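Local coordinates for protein transcriptional regulator URE2 (Saccharomyces cerevisiae, PDB 1K0D) that represses genes of nitrogen utilization by holding GATA-type activators in the cytoplasm, and reduces peroxide with glutathione through its glutathione S-transferase-like region, at residues 88-91 against 92-96; 145-148 against 149-152; 210-214 against 215-219; 246-250 against 251-255. All coordinates share one frame; numbering follows the deposited sequence.

Interaction 1. Residues 88-91 against 92-96; sequences GAIL and LHLVN
Four successive i to i+4 hydrogen bonds join residues 88-91 to 92-95 as consecutive turns of one alpha-helix, from Leu92 N to Gly88 O (3.3 Å) through to Val95 N to Leu91 O, where the N-H...O angle opens to 170°. On this frame Ile90 and Leu94 lie side by side and point the same way. CG2 of Ile90, held anti to its own backbone N, meets CD1 of Leu94 at 4.1 Å, and the pair rests on Leu74 of the central sheet. Leu91 meets Lys33 and Val37 of helix 29-40. A chi1 of -176° carries the imidazole of His93 away from the first turn, and the side chain packs on Leu82, Ile84 and Asp76. Leu92 O is gripped twice by Asn96: its ND2 donates at 2.6 Å from above the carbonyl plane, and its backbone N approaches the opposite face. Ala89 and Leu92 pack on Asn119 of the second subunit. A helix clad on one side by sheet and helix 29-40, and on another by a partner subunit, belongs to the thioredoxin-like N-terminal domain of glutathione S-transferases; this one begins at Ser87, which with Glu86 lines the glutathione pocket.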
loop_
_atom_site.group_PDB
_atom_site.type_symbol
_atom_site.label_atom_id
_atom_site.label_comp_id
_atom_site.label_asym_id
_atom_site.label_seq_id
_atom_site.Cartn_x
_atom_site.Cartn_y
_atom_site.Cartn_z
ATOM N N GLY B 88 5.939 -0.861 -1.551
ATOM C CA GLY B 88 5.208 0.048 -2.419
ATOM C C GLY B 88 5.849 1.422 -2.469
ATOM O O GLY B 88 5.931 2.048 -3.531
ATOM N N ALA B 89 6.319 1.899 -1.322
ATOM C CA ALA B 89 6.956 3.215 -1.267
ATOM C C ALA B 89 8.340 3.136 -1.907
ATOM O O ALA B 89 8.794 4.087 -2.547
ATOM C CB ALA B 89 7.064 3.702 0.193
ATOM N N ILE B 90 9.015 2.005 -1.727
ATOM C CA ILE B 90 10.338 1.836 -2.321
ATOM C C ILE B 90 10.237 1.899 -3.855
ATOM O O ILE B 90 11.041 2.574 -4.502
ATOM C CB ILE B 90 10.989 0.489 -1.872
ATOM C CG1 ILE B 90 11.320 0.551 -0.373
ATOM C CG2 ILE B 90 12.273 0.231 -2.651
ATOM C CD1 ILE B 90 11.813 -0.757 0.203
ATOM N N LEU B 91 9.240 1.224 -4.430
ATOM C CA LEU B 91 9.063 1.225 -5.883
ATOM C C LEU B 91 8.820 2.619 -6.427
ATOM O O LEU B 91 9.434 3.014 -7.428
ATOM C CB LEU B 91 7.906 0.311 -6.317
ATOM C CG LEU B 91 8.038 -1.189 -6.033
ATOM C CD1 LEU B 91 7.105 -1.966 -6.959
ATOM C CD2 LEU B 91 9.480 -1.630 -6.226
ATOM N N LEU B 92 7.931 3.368 -5.775
ATOM C CA LEU B 92 7.645 4.723 -6.223
ATOM C C LEU B 92 8.891 5.595 -6.091
ATOM O O LEU B 92 9.136 6.468 -6.911
ATOM C CB LEU B 92 6.479 5.334 -5.431
ATOM C CG LEU B 92 5.094 4.748 -5.736
ATOM C CD1 LEU B 92 4.032 5.547 -4.988
ATOM C CD2 LEU B 92 4.822 4.792 -7.251
ATOM N N HIS B 93 9.688 5.354 -5.063
ATOM C CA HIS B 93 10.897 6.143 -4.895
ATOM C C HIS B 93 11.857 5.856 -6.053
ATOM O O HIS B 93 12.445 6.769 -6.630
ATOM C CB HIS B 93 11.572 5.809 -3.568
ATOM C CG HIS B 93 12.779 6.647 -3.287
ATOM N ND1 HIS B 93 14.065 6.182 -3.460
ATOM C CD2 HIS B 93 12.893 7.931 -2.879
ATOM C CE1 HIS B 93 14.920 7.146 -3.168
ATOM N NE2 HIS B 93 14.234 8.218 -2.814
ATOM N N LEU B 94 11.996 4.580 -6.398
ATOM C CA LEU B 94 12.891 4.180 -7.480
ATOM C C LEU B 94 12.501 4.707 -8.863
ATOM O O LEU B 94 13.349 5.256 -9.573
ATOM C CB LEU B 94 13.023 2.656 -7.522
ATOM C CG LEU B 94 13.698 2.077 -6.272
ATOM C CD1 LEU B 94 13.857 0.572 -6.429
ATOM C CD2 LEU B 94 15.057 2.734 -6.078
ATOM N N VAL B 95 11.238 4.565 -9.256
ATOM C CA VAL B 95 10.858 5.055 -10.574
ATOM C C VAL B 95 10.860 6.581 -10.629
ATOM O O VAL B 95 11.195 7.161 -11.661
ATOM C CB VAL B 95 9.489 4.499 -11.028
ATOM C CG1 VAL B 95 9.556 2.980 -11.064
ATOM C CG2 VAL B 95 8.377 4.978 -10.109
ATOM N N ASN B 96 10.512 7.233 -9.518
ATOM C CA ASN B 96 10.520 8.697 -9.479
ATOM C C ASN B 96 11.948 9.198 -9.663
ATOM O O ASN B 96 12.195 10.121 -10.441
ATOM C CB ASN B 96 9.960 9.215 -8.148
ATOM C CG ASN B 96 8.467 9.471 -8.210
ATOM O OD1 ASN B 96 8.021 10.472 -8.773
ATOM N ND2 ASN B 96 7.685 8.559 -7.645
#

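Interaction 2. Residues 145-148 against 149-152; sequences QKIA and SAVE
The N-terminal turn of helix 148-176, in the all-helical C-terminal domain, is the setting in which Ile147 meets Ala150 and Val151. Ile147 holds the N-cap position, and its carbonyl oxygen serves the start of the helix: Val151 N donates to Ile147 O at 3.1 Å, nearly in line with the carbonyl bond, while Ala150 N adds a weak bond at 2.8 Å, bent to 129°. One residue on, Glu152 N bonds to Ala148 O at 3.0 Å. Of the Ile147 branches it is CG2 that touches the turn; CG1 and CD1 lead away from it. With chi1 at -53°, CG2 stands anti to the backbone N and lies 3.6 Å from CB of Ala150; the same methyl is 3.4 Å from OG of Ser149. Phe139 of helix 112-142 packs against Ile147, Ala150 and Val151, closing the apolar patch within the chain. Across the dimer, Ile147 touches Ile147 of the second subunit, and Gln145 NE2 bonds to Ser149 OG of that subunit. An isoleucine at the N-cap has no side-chain acceptor to offer, and here its branch joins instead in a small apolar cluster at a helix start in the homodimer interface.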
loop_
_atom_site.group_PDB
_atom_site.type_symbol
_atom_site.label_atom_id
_atom_site.label_comp_id
_atom_site.label_asym_id
_atom_site.label_seq_id
_atom_site.Cartn_x
_atom_site.Cartn_y
_atom_site.Cartn_z
ATOM N N GLN B 145 -3.666 -23.500 15.617
ATOM C CA GLN B 145 -4.633 -24.573 15.457
ATOM C C GLN B 145 -5.216 -24.506 14.052
ATOM O O GLN B 145 -5.200 -23.456 13.414
ATOM C CB GLN B 145 -5.743 -24.465 16.513
ATOM C CG GLN B 145 -6.718 -23.301 16.329
ATOM C CD GLN B 145 -7.621 -23.100 17.549
ATOM O OE1 GLN B 145 -8.134 -24.060 18.120
ATOM N NE2 GLN B 145 -7.822 -21.851 17.939
ATOM N N LYS B 146 -5.711 -25.636 13.562
ATOM C CA LYS B 146 -6.292 -25.696 12.229
ATOM C C LYS B 146 -7.683 -25.073 12.209
ATOM O O LYS B 146 -8.523 -25.402 13.040
ATOM C CB LYS B 146 -6.361 -27.154 11.763
ATOM C CG LYS B 146 -7.451 -27.452 10.747
ATOM C CD LYS B 146 -7.479 -28.938 10.403
ATOM C CE LYS B 146 -8.762 -29.338 9.677
ATOM N NZ LYS B 146 -9.968 -29.237 10.558
ATOM N N ILE B 147 -7.911 -24.170 11.258
ATOM C CA ILE B 147 -9.204 -23.501 11.111
ATOM C C ILE B 147 -9.613 -23.502 9.639
ATOM O O ILE B 147 -9.366 -22.534 8.913
ATOM C CB ILE B 147 -9.144 -22.037 11.597
ATOM C CG1 ILE B 147 -8.596 -21.980 13.022
ATOM C CG2 ILE B 147 -10.540 -21.417 11.557
ATOM C CD1 ILE B 147 -8.510 -20.572 13.580
ATOM N N ALA B 148 -10.243 -24.590 9.207
ATOM C CA ALA B 148 -10.680 -24.734 7.821
ATOM C C ALA B 148 -11.441 -23.527 7.277
ATOM O O ALA B 148 -11.263 -23.146 6.116
ATOM C CB ALA B 148 -11.543 -25.990 7.672
ATOM N N SER B 149 -12.302 -22.931 8.100
ATOM C CA SER B 149 -13.074 -21.783 7.646
ATOM C C SER B 149 -12.168 -20.592 7.349
ATOM O O SER B 149 -12.458 -19.798 6.459
ATOM C CB SER B 149 -14.135 -21.399 8.682
ATOM O OG SER B 149 -13.561 -21.159 9.953
ATOM N N ALA B 150 -11.068 -20.475 8.086
ATOM C CA ALA B 150 -10.129 -19.379 7.872
ATOM C C ALA B 150 -9.368 -19.609 6.564
ATOM O O ALA B 150 -9.189 -18.687 5.769
ATOM C CB ALA B 150 -9.156 -19.285 9.039
ATOM N N VAL B 151 -8.929 -20.847 6.345
ATOM C CA VAL B 151 -8.194 -21.191 5.130
ATOM C C VAL B 151 -9.033 -20.874 3.904
ATOM O O VAL B 151 -8.568 -20.214 2.980
ATOM C CB VAL B 151 -7.814 -22.695 5.093
ATOM C CG1 VAL B 151 -7.182 -23.055 3.738
ATOM C CG2 VAL B 151 -6.849 -23.006 6.214
ATOM N N GLU B 152 -10.275 -21.341 3.906
ATOM C CA GLU B 152 -11.184 -21.114 2.787
ATOM C C GLU B 152 -11.475 -19.626 2.552
ATOM O O GLU B 152 -11.576 -19.179 1.412
ATOM C CB GLU B 152 -12.493 -21.871 3.030
ATOM C CG GLU B 152 -13.510 -21.743 1.912
ATOM C CD GLU B 152 -14.748 -22.603 2.141
ATOM O OE1 GLU B 152 -15.385 -22.474 3.211
ATOM O OE2 GLU B 152 -15.086 -23.407 1.246
#

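Interaction 3. Residues 210-214 against 215-219; sequences DKLTI and ADLAF
Thr213, at the N-cap of helix 214-217, and Asp216 form a capping box: Asp216 OD2 takes the N-H of Thr213, while Thr213 OG1 takes that of Ala215. Thr213 OG1 sits between its own N and carbonyl carbon (chi1 62°), from where it accepts from Ala215 N at 3.2 Å. Thr213 N donates to Asp216 OD2 at 3.0 Å, using the anti lone pair, the one directed away from OD1. A water lies within hydrogen-bonding distance of Asp216 OD2 (2.6 Å), Thr213 OG1 and Lys211 O. The other carboxylate oxygen, OD1, is held by Trp243 NE1 and Leu207 N, which with the cap should fix the rotation of this buried group and would probably favour its charged form. Thr213 O has two backbone donors: Leu217 N lies in the carbonyl plane at 3.3 Å, whereas Asp216 N comes from well above it. Beside the capping box, Leu212 and Leu217 form a hydrophobic staple, crossing at about a right angle; the two motifs together are a known feature of the C-terminal domain of GST folds. The CD2 methyl of Leu212 presses on CG of Leu217 at 3.4 Å, tighter than usual for carbons. Further out, Ile214 reaches Leu91, Leu92 and Val95, and Leu217 and Ala218 pack on Ile36 and Lys33. The capped turn, part of the C-terminal domain, thus packs on helix 112-142 of that domain, through Ile118, and on helices 29-40 and 87-102 of the thioredoxin-like domain.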
loop_
_atom_site.group_PDB
_atom_site.type_symbol
_atom_site.label_atom_id
_atom_site.label_comp_id
_atom_site.label_asym_id
_atom_site.label_seq_id
_atom_site.Cartn_x
_atom_site.Cartn_y
_atom_site.Cartn_z
ATOM N N ASP B 210 -0.287 -0.191 -22.186
ATOM C CA ASP B 210 0.345 -1.141 -23.094
ATOM C C ASP B 210 1.869 -1.132 -22.982
ATOM O O ASP B 210 2.577 -1.164 -23.990
ATOM C CB ASP B 210 -0.066 -0.824 -24.537
ATOM C CG ASP B 210 -1.574 -0.641 -24.692
ATOM O OD1 ASP B 210 -2.034 -0.386 -25.827
ATOM O OD2 ASP B 210 -2.304 -0.748 -23.681
ATOM N N LYS B 211 2.368 -1.083 -21.753
ATOM C CA LYS B 211 3.808 -1.081 -21.511
ATOM C C LYS B 211 4.097 -1.697 -20.147
ATOM O O LYS B 211 3.264 -1.632 -19.242
ATOM C CB LYS B 211 4.354 0.349 -21.545
ATOM C CG LYS B 211 3.776 1.261 -20.471
ATOM C CD LYS B 211 4.532 2.585 -20.397
ATOM C CE LYS B 211 5.973 2.377 -19.954
ATOM N NZ LYS B 211 6.740 3.658 -19.894
ATOM N N LEU B 212 5.270 -2.300 -20.003
ATOM C CA LEU B 212 5.649 -2.911 -18.735
ATOM C C LEU B 212 5.840 -1.791 -17.709
ATOM O O LEU B 212 6.513 -0.808 -17.992
ATOM C CB LEU B 212 6.966 -3.682 -18.894
ATOM C CG LEU B 212 7.471 -4.623 -17.785
ATOM C CD1 LEU B 212 8.933 -4.967 -18.071
ATOM C CD2 LEU B 212 7.377 -3.974 -16.417
ATOM N N THR B 213 5.240 -1.929 -16.532
ATOM C CA THR B 213 5.411 -0.924 -15.481
ATOM C C THR B 213 5.573 -1.659 -14.162
ATOM O O THR B 213 5.462 -2.890 -14.113
ATOM C CB THR B 213 4.194 0.017 -15.336
ATOM O OG1 THR B 213 3.046 -0.754 -14.978
ATOM C CG2 THR B 213 3.924 0.790 -16.636
ATOM N N ILE B 214 5.843 -0.915 -13.093
ATOM C CA ILE B 214 5.987 -1.538 -11.787
ATOM C C ILE B 214 4.671 -2.187 -11.367
ATOM O O ILE B 214 4.649 -3.028 -10.474
ATOM C CB ILE B 214 6.422 -0.518 -10.709
ATOM C CG1 ILE B 214 5.495 0.705 -10.731
ATOM C CG2 ILE B 214 7.882 -0.128 -10.933
ATOM C CD1 ILE B 214 5.845 1.765 -9.690
ATOM N N ALA B 215 3.574 -1.807 -12.019
ATOM C CA ALA B 215 2.270 -2.381 -11.700
ATOM C C ALA B 215 2.255 -3.860 -12.063
ATOM O O ALA B 215 1.644 -4.673 -11.367
ATOM C CB ALA B 215 1.174 -1.654 -12.463
ATOM N N ASP B 216 2.924 -4.203 -13.162
ATOM C CA ASP B 216 2.986 -5.592 -13.614
ATOM C C ASP B 216 4.008 -6.366 -12.790
ATOM O O ASP B 216 3.732 -7.458 -12.295
ATOM C CB ASP B 216 3.402 -5.669 -15.087
ATOM C CG ASP B 216 2.491 -4.883 -16.001
ATOM O OD1 ASP B 216 1.343 -5.319 -16.233
ATOM O OD2 ASP B 216 2.928 -3.817 -16.485
ATOM N N LEU B 217 5.195 -5.792 -12.647
ATOM C CA LEU B 217 6.284 -6.436 -11.915
ATOM C C LEU B 217 5.992 -6.752 -10.443
ATOM O O LEU B 217 6.480 -7.752 -9.915
ATOM C CB LEU B 217 7.551 -5.577 -12.019
ATOM C CG LEU B 217 8.158 -5.429 -13.425
ATOM C CD1 LEU B 217 9.283 -4.400 -13.412
ATOM C CD2 LEU B 217 8.695 -6.784 -13.891
ATOM N N ALA B 218 5.200 -5.908 -9.788
ATOM C CA ALA B 218 4.876 -6.093 -8.378
ATOM C C ALA B 218 4.224 -7.436 -8.057
ATOM O O ALA B 218 4.350 -7.924 -6.938
ATOM C CB ALA B 218 3.968 -4.951 -7.891
ATOM N N PHE B 219 3.526 -8.025 -9.024
ATOM C CA PHE B 219 2.842 -9.305 -8.793
ATOM C C PHE B 219 3.736 -10.526 -8.957
ATOM O O PHE B 219 3.487 -11.576 -8.364
ATOM C CB PHE B 219 1.651 -9.469 -9.746
ATOM C CG PHE B 219 0.489 -8.562 -9.444
ATOM C CD1 PHE B 219 0.433 -7.278 -9.980
ATOM C CD2 PHE B 219 -0.553 -8.998 -8.621
ATOM C CE1 PHE B 219 -0.645 -6.437 -9.704
ATOM C CE2 PHE B 219 -1.637 -8.168 -8.335
ATOM C CZ PHE B 219 -1.685 -6.881 -8.878
HETATM O O HOH W 1 1.617 -1.661 -17.049
#

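Interaction 4. Residues 246-250 against 251-255; sequences HMMRR and PAVIK
Val253 and Ile254 turn back onto the carbonyl oxygens of the preceding turn. Val253 CB and CG2 each lie 3.5 Å from Met247 O, and CG2 also meets CB of Arg250 at 4.0 Å. Ile254 reaches across with CG1, 3.3 Å from Met248 O; chi1 of -66° sets that branch beside its own backbone N, and its CD1 continues to the neighbourhood of Arg249 O. These placements depend on the backbone: at the N-cap of helix 251-258, Arg250 O accepts from Ile254 N at 2.9 Å with an N-H...O angle of 167°, and Arg250 N bonds to Met247 O at 3.1 Å as the chain leaves helix 238-248. Pro251 opens the new helix, where its lack of an N-H costs no bond. Outside the junction, Val253 leans on Ile36 and Glu40 of helix 29-40 and on Leu217, while Ala252 O is bonded by Ser39. The guanidinium of Arg250 leads away, its NE in a salt bridge with Glu40. Apolar side chains thus pack on the carbonyl oxygens of the helix-to-helix turn, while the charge of Arg250 is paired outside it, tying the C-terminal helices to helix 29-40 of the N-terminal domain.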
loop_
_atom_site.group_PDB
_atom_site.type_symbol
_atom_site.label_atom_id
_atom_site.label_comp_id
_atom_site.label_asym_id
_atom_site.label_seq_id
_atom_site.Cartn_x
_atom_site.Cartn_y
_atom_site.Cartn_z
ATOM N N HIS B 246 6.068 -13.811 -19.437
ATOM C CA HIS B 246 6.759 -12.813 -20.235
ATOM C C HIS B 246 7.757 -12.098 -19.332
ATOM O O HIS B 246 8.899 -11.871 -19.713
ATOM C CB HIS B 246 5.775 -11.789 -20.804
ATOM C CG HIS B 246 5.189 -12.172 -22.127
ATOM N ND1 HIS B 246 5.957 -12.352 -23.258
ATOM C CD2 HIS B 246 3.904 -12.360 -22.512
ATOM C CE1 HIS B 246 5.170 -12.630 -24.282
ATOM N NE2 HIS B 246 3.919 -12.641 -23.857
ATOM N N MET B 247 7.325 -11.765 -18.119
ATOM C CA MET B 247 8.189 -11.058 -17.179
ATOM C C MET B 247 9.338 -11.923 -16.652
ATOM O O MET B 247 10.464 -11.447 -16.513
ATOM C CB MET B 247 7.354 -10.503 -16.012
ATOM C CG MET B 247 6.275 -9.492 -16.445
ATOM S SD MET B 247 5.545 -8.555 -15.069
ATOM C CE MET B 247 4.180 -9.649 -14.606
ATOM N N MET B 248 9.050 -13.190 -16.370
ATOM C CA MET B 248 10.061 -14.118 -15.872
ATOM C C MET B 248 11.198 -14.372 -16.872
ATOM O O MET B 248 12.247 -14.878 -16.491
ATOM C CB MET B 248 9.413 -15.458 -15.493
ATOM C CG MET B 248 8.484 -15.404 -14.286
ATOM S SD MET B 248 9.359 -15.438 -12.702
ATOM C CE MET B 248 9.940 -13.772 -12.628
ATOM N N ARG B 249 10.996 -14.023 -18.143
ATOM C CA ARG B 249 12.034 -14.234 -19.152
ATOM C C ARG B 249 12.971 -13.041 -19.308
ATOM O O ARG B 249 13.973 -13.125 -20.022
ATOM C CB ARG B 249 11.412 -14.549 -20.514
ATOM C CG ARG B 249 10.491 -15.746 -20.492
ATOM C CD ARG B 249 10.094 -16.186 -21.885
ATOM N NE ARG B 249 9.162 -17.307 -21.808
ATOM C CZ ARG B 249 7.840 -17.193 -21.886
ATOM N NH1 ARG B 249 7.280 -16.001 -22.058
ATOM N NH2 ARG B 249 7.078 -18.273 -21.769
ATOM N N ARG B 250 12.651 -11.929 -18.652
ATOM C CA ARG B 250 13.492 -10.739 -18.749
ATOM C C ARG B 250 14.779 -10.902 -17.938
ATOM O O ARG B 250 14.756 -11.331 -16.780
ATOM C CB ARG B 250 12.714 -9.508 -18.275
ATOM C CG ARG B 250 11.422 -9.257 -19.057
ATOM C CD ARG B 250 10.688 -8.061 -18.501
ATOM N NE ARG B 250 11.511 -6.856 -18.572
ATOM C CZ ARG B 250 11.575 -6.048 -19.628
ATOM N NH1 ARG B 250 10.860 -6.309 -20.718
ATOM N NH2 ARG B 250 12.349 -4.975 -19.588
ATOM N N PRO B 251 15.924 -10.559 -18.536
ATOM C CA PRO B 251 17.198 -10.692 -17.827
ATOM C C PRO B 251 17.226 -10.049 -16.442
ATOM O O PRO B 251 17.588 -10.702 -15.451
ATOM C CB PRO B 251 18.191 -10.049 -18.789
ATOM C CG PRO B 251 17.631 -10.430 -20.118
ATOM C CD PRO B 251 16.146 -10.142 -19.934
ATOM N N ALA B 252 16.855 -8.774 -16.368
ATOM C CA ALA B 252 16.863 -8.071 -15.092
ATOM C C ALA B 252 16.069 -8.822 -14.023
ATOM O O ALA B 252 16.491 -8.892 -12.874
ATOM C CB ALA B 252 16.328 -6.651 -15.260
ATOM N N VAL B 253 14.935 -9.397 -14.409
ATOM C CA VAL B 253 14.102 -10.141 -13.468
ATOM C C VAL B 253 14.778 -11.448 -13.048
ATOM O O VAL B 253 14.802 -11.796 -11.866
ATOM C CB VAL B 253 12.713 -10.460 -14.076
ATOM C CG1 VAL B 253 11.907 -11.321 -13.112
ATOM C CG2 VAL B 253 11.956 -9.166 -14.369
ATOM N N ILE B 254 15.332 -12.171 -14.017
ATOM C CA ILE B 254 16.013 -13.424 -13.721
ATOM C C ILE B 254 17.166 -13.138 -12.772
ATOM O O ILE B 254 17.354 -13.840 -11.788
ATOM C CB ILE B 254 16.584 -14.093 -15.002
ATOM C CG1 ILE B 254 15.444 -14.536 -15.925
ATOM C CG2 ILE B 254 17.458 -15.297 -14.620
ATOM C CD1 ILE B 254 15.929 -15.125 -17.246
ATOM N N LYS B 255 17.935 -12.097 -13.069
ATOM C CA LYS B 255 19.073 -11.741 -12.231
ATOM C C LYS B 255 18.656 -11.456 -10.793
ATOM O O LYS B 255 19.297 -11.925 -9.852
ATOM C CB LYS B 255 19.794 -10.519 -12.791
ATOM C CG LYS B 255 20.991 -10.091 -11.957
ATOM C CD LYS B 255 21.565 -8.768 -12.435
ATOM C CE LYS B 255 22.680 -8.297 -11.512
ATOM N NZ LYS B 255 23.105 -6.902 -11.814
#

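How the interactions relate
Along the chain the four contacts come in series, the first in the thioredoxin-like domain and the rest in the helical C-terminal domain. Interactions 1 and 3, with centres about 13 Å apart, touch where Val95 CG1 meets Ile214 CG2 at 3.5 Å, a join between the two domains. Interactions 3 and 4 are neighbours as well, centres about 12 Å apart, Leu217 packing on Val253 and Met247; all three of these contacts also lean on helix 29-40, whose Asn30 binds glutathione. Interaction 2 stands apart, about 33 to 36 Å from the others between centres. Interactions 1, 3 and 4 form one cluster across the domain boundary; interaction 1 within it and the distant interaction 2 also touch the second subunit.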